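Local coordinates for transcription regulator AmtR (PDB 5E57), which probably binds operator DNA as a TetR-family transcription factor and takes part in nitrogen regulation in Mycobacterium smegmatis, at residues A[82-91]-A[194-202]. Numbering follows the deposited sequence.
Sequences APRLHALVIY and LAAATASRL
Helices 82-91 and 194-202 approach most closely around A87 and T198, whose CA atoms are 5.1 Å apart. The short axes come within 9.2 Å and cross at -62°. The contact runs from P83 and L194 at one end to Y91 and L202 at the other. At its centre H86 ND1 and T198 OG1 share a nearly straight hydrogen bond of 2.7 Å; either atom could be the donor. The hydroxyl reaches the imidazole at its edge, near the ring plane, while L194 lies over one face: its CG sits 4.0 Å from the centroid of the H86 ring and 17° off the normal, a CH-pi contact. With CG of H86 anti to the backbone N (chi1 -161°), the ring is sent toward helix 194-202. The two methyl branches of L194 spread from CG, CD2 alongside H86 CD2 and CD1 against P83, whose CG it meets at 4.1 Å. In T198, OG1 serves the ring edge, whereas CG2 packs on the backbone of A87 and on I90 CG1, 3.7 Å away. Further along, L202 pushes CD1 against I90 CG2 at 3.7 Å and also touches Y91 CB. R201 NH1 passes near R84 CG but forms a salt bridge with E77, while R84 NH1 hydrogen-bonds L74 O; the two guanidinium groups thus have separate partners. Beyond this interface, L182 and W175 of helix 173-183 pack against H86 and I90, respectively. A water donates to P83 O at 2.7 Å and also hydrogen-bonds T198 OG1. Direct and water-mediated bonds therefore join two helices of the region outside the predicted helix-turn-helix, and the bond at the imidazole edge and the leucine over one face should together restrict rotation of the buried ring.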
loop_
_atom_site.group_PDB
_atom_site.type_symbol
_atom_site.label_atom_id
_atom_site.label_comp_id
_atom_site.label_asym_id
_atom_site.label_seq_id
_atom_site.Cartn_x
_atom_site.Cartn_y
_atom_site.Cartn_z
ATOM N N ALA A 82 -18.067 9.981 -11.730
ATOM C CA ALA A 82 -17.083 9.029 -12.288
ATOM C C ALA A 82 -15.925 9.684 -13.048
ATOM O O ALA A 82 -14.763 9.361 -12.770
ATOM C CB ALA A 82 -17.772 7.949 -13.141
ATOM N N PRO A 83 -16.222 10.630 -13.970
ATOM C CA PRO A 83 -15.108 11.251 -14.661
ATOM C C PRO A 83 -14.260 12.071 -13.723
ATOM O O PRO A 83 -13.093 12.353 -14.040
ATOM C CB PRO A 83 -15.769 12.170 -15.694
ATOM C CG PRO A 83 -17.061 11.460 -16.031
ATOM C CD PRO A 83 -17.487 10.801 -14.713
ATOM N N ARG A 84 -14.826 12.465 -12.584
ATOM C CA ARG A 84 -14.086 13.397 -11.725
ATOM C C ARG A 84 -13.054 12.625 -10.875
ATOM O O ARG A 84 -11.858 12.986 -10.809
ATOM C CB ARG A 84 -15.047 14.243 -10.891
ATOM C CG ARG A 84 -15.691 15.355 -11.745
ATOM C CD ARG A 84 -16.459 16.310 -10.855
ATOM N NE ARG A 84 -17.644 15.686 -10.375
ATOM C CZ ARG A 84 -18.198 15.824 -9.162
ATOM N NH1 ARG A 84 -17.642 16.500 -8.193
ATOM N NH2 ARG A 84 -19.323 15.186 -8.930
ATOM N N LEU A 85 -13.541 11.548 -10.303
ATOM C CA LEU A 85 -12.745 10.618 -9.596
ATOM C C LEU A 85 -11.678 10.025 -10.505
ATOM O O LEU A 85 -10.503 10.083 -10.181
ATOM C CB LEU A 85 -13.607 9.519 -9.069
ATOM C CG LEU A 85 -12.864 8.393 -8.349
ATOM C CD1 LEU A 85 -12.120 8.961 -7.167
ATOM C CD2 LEU A 85 -13.871 7.351 -7.866
ATOM N N HIS A 86 -12.085 9.560 -11.668
ATOM C CA HIS A 86 -11.114 9.123 -12.653
ATOM C C HIS A 86 -9.980 10.082 -12.875
ATOM O O HIS A 86 -8.827 9.663 -12.871
ATOM C CB HIS A 86 -11.737 8.730 -13.977
ATOM C CG HIS A 86 -10.832 7.870 -14.811
ATOM N ND1 HIS A 86 -10.055 8.384 -15.826
ATOM C CD2 HIS A 86 -10.527 6.562 -14.733
ATOM C CE1 HIS A 86 -9.321 7.412 -16.353
ATOM N NE2 HIS A 86 -9.612 6.297 -15.725
ATOM N N ALA A 87 -10.280 11.369 -13.045
ATOM C CA ALA A 87 -9.285 12.325 -13.367
ATOM C C ALA A 87 -8.361 12.479 -12.129
ATOM O O ALA A 87 -7.151 12.611 -12.291
ATOM C CB ALA A 87 -9.894 13.668 -13.701
ATOM N N LEU A 88 -8.929 12.483 -10.922
ATOM C CA LEU A 88 -8.077 12.604 -9.751
ATOM C C LEU A 88 -7.096 11.403 -9.667
ATOM O O LEU A 88 -5.936 11.590 -9.368
ATOM C CB LEU A 88 -8.934 12.670 -8.485
ATOM C CG LEU A 88 -8.215 12.683 -7.125
ATOM C CD1 LEU A 88 -7.227 13.812 -7.014
ATOM C CD2 LEU A 88 -9.273 12.768 -6.018
ATOM N N VAL A 89 -7.600 10.201 -9.915
ATOM C CA VAL A 89 -6.793 8.974 -9.782
ATOM C C VAL A 89 -5.634 9.052 -10.788
ATOM O O VAL A 89 -4.462 8.828 -10.443
ATOM C CB VAL A 89 -7.674 7.748 -10.071
ATOM C CG1 VAL A 89 -6.876 6.499 -10.183
ATOM C CG2 VAL A 89 -8.674 7.526 -8.942
ATOM N N ILE A 90 -5.915 9.448 -12.028
ATOM C CA ILE A 90 -4.812 9.474 -12.998
ATOM C C ILE A 90 -3.784 10.478 -12.535
ATOM O O ILE A 90 -2.619 10.178 -12.458
ATOM C CB ILE A 90 -5.276 9.834 -14.390
ATOM C CG1 ILE A 90 -6.257 8.784 -14.883
ATOM C CG2 ILE A 90 -4.099 10.039 -15.359
ATOM C CD1 ILE A 90 -5.850 7.337 -14.788
ATOM N N TYR A 91 -4.228 11.658 -12.141
ATOM C CA TYR A 91 -3.323 12.711 -11.807
ATOM C C TYR A 91 -2.512 12.323 -10.654
ATOM O O TYR A 91 -1.283 12.528 -10.629
ATOM C CB TYR A 91 -4.097 14.002 -11.485
ATOM C CG TYR A 91 -3.227 15.168 -11.093
ATOM C CD1 TYR A 91 -2.620 15.977 -12.076
ATOM C CD2 TYR A 91 -2.985 15.471 -9.771
ATOM C CE1 TYR A 91 -1.821 17.058 -11.734
ATOM C CE2 TYR A 91 -2.222 16.608 -9.409
ATOM C CZ TYR A 91 -1.632 17.404 -10.392
ATOM O OH TYR A 91 -0.851 18.513 -10.095
ATOM N N LEU A 194 -14.065 7.339 -21.087
ATOM C CA LEU A 194 -13.653 7.863 -19.813
ATOM C C LEU A 194 -12.172 8.269 -19.879
ATOM O O LEU A 194 -11.790 9.427 -19.562
ATOM C CB LEU A 194 -13.943 6.806 -18.742
ATOM C CG LEU A 194 -13.606 7.179 -17.296
ATOM C CD1 LEU A 194 -14.335 8.458 -16.900
ATOM C CD2 LEU A 194 -13.974 6.083 -16.307
ATOM N N ALA A 195 -11.328 7.355 -20.367
ATOM C CA ALA A 195 -9.916 7.700 -20.494
ATOM C C ALA A 195 -9.739 8.895 -21.287
ATOM O O ALA A 195 -8.864 9.701 -20.989
ATOM C CB ALA A 195 -9.061 6.575 -21.121
ATOM N N ALA A 196 -10.491 9.016 -22.376
ATOM C CA ALA A 196 -10.209 10.124 -23.284
ATOM C C ALA A 196 -10.616 11.443 -22.612
ATOM O O ALA A 196 -9.966 12.456 -22.785
ATOM C CB ALA A 196 -10.972 9.939 -24.605
ATOM N N ALA A 197 -11.737 11.423 -21.890
ATOM C CA ALA A 197 -12.199 12.645 -21.142
ATOM C C ALA A 197 -11.110 13.094 -20.149
ATOM O O ALA A 197 -10.723 14.268 -20.056
ATOM C CB ALA A 197 -13.496 12.349 -20.398
ATOM N N THR A 198 -10.580 12.131 -19.402
ATOM C CA THR A 198 -9.544 12.454 -18.410
ATOM C C THR A 198 -8.261 12.961 -19.141
ATOM O O THR A 198 -7.629 13.956 -18.751
ATOM C CB THR A 198 -9.287 11.218 -17.560
ATOM O OG1 THR A 198 -10.421 10.942 -16.731
ATOM C CG2 THR A 198 -8.073 11.422 -16.730
ATOM N N ALA A 199 -7.869 12.297 -20.221
ATOM C CA ALA A 199 -6.692 12.771 -21.035
ATOM C C ALA A 199 -6.850 14.231 -21.348
ATOM O O ALA A 199 -6.004 15.063 -21.101
ATOM C CB ALA A 199 -6.647 11.996 -22.311
ATOM N N SER A 200 -8.034 14.533 -21.828
ATOM C CA SER A 200 -8.423 15.900 -22.117
ATOM C C SER A 200 -8.339 16.878 -20.918
ATOM O O SER A 200 -7.651 17.923 -20.963
ATOM C CB SER A 200 -9.845 15.840 -22.645
ATOM O OG SER A 200 -10.265 17.123 -23.021
ATOM N N ARG A 201 -9.017 16.513 -19.821
ATOM C CA ARG A 201 -9.024 17.350 -18.604
ATOM C C ARG A 201 -7.614 17.628 -18.088
ATOM O O ARG A 201 -7.308 18.705 -17.581
ATOM C CB ARG A 201 -9.822 16.626 -17.485
ATOM C CG ARG A 201 -11.306 16.575 -17.741
ATOM C CD ARG A 201 -12.094 16.703 -16.455
ATOM N NE ARG A 201 -11.727 17.952 -15.747
ATOM C CZ ARG A 201 -12.384 18.403 -14.684
ATOM N NH1 ARG A 201 -13.439 17.741 -14.228
ATOM N NH2 ARG A 201 -11.954 19.499 -14.068
ATOM N N LEU A 202 -6.762 16.610 -18.188
ATOM C CA LEU A 202 -5.424 16.685 -17.625
ATOM C C LEU A 202 -4.366 17.232 -18.612
ATOM O O LEU A 202 -3.280 17.601 -18.212
ATOM C CB LEU A 202 -5.024 15.301 -17.068
ATOM C CG LEU A 202 -5.873 14.803 -15.887
ATOM C CD1 LEU A 202 -5.277 13.544 -15.314
ATOM C CD2 LEU A 202 -5.935 15.906 -14.812
HETATM O O HOH W 1 -12.335 12.797 -16.559
#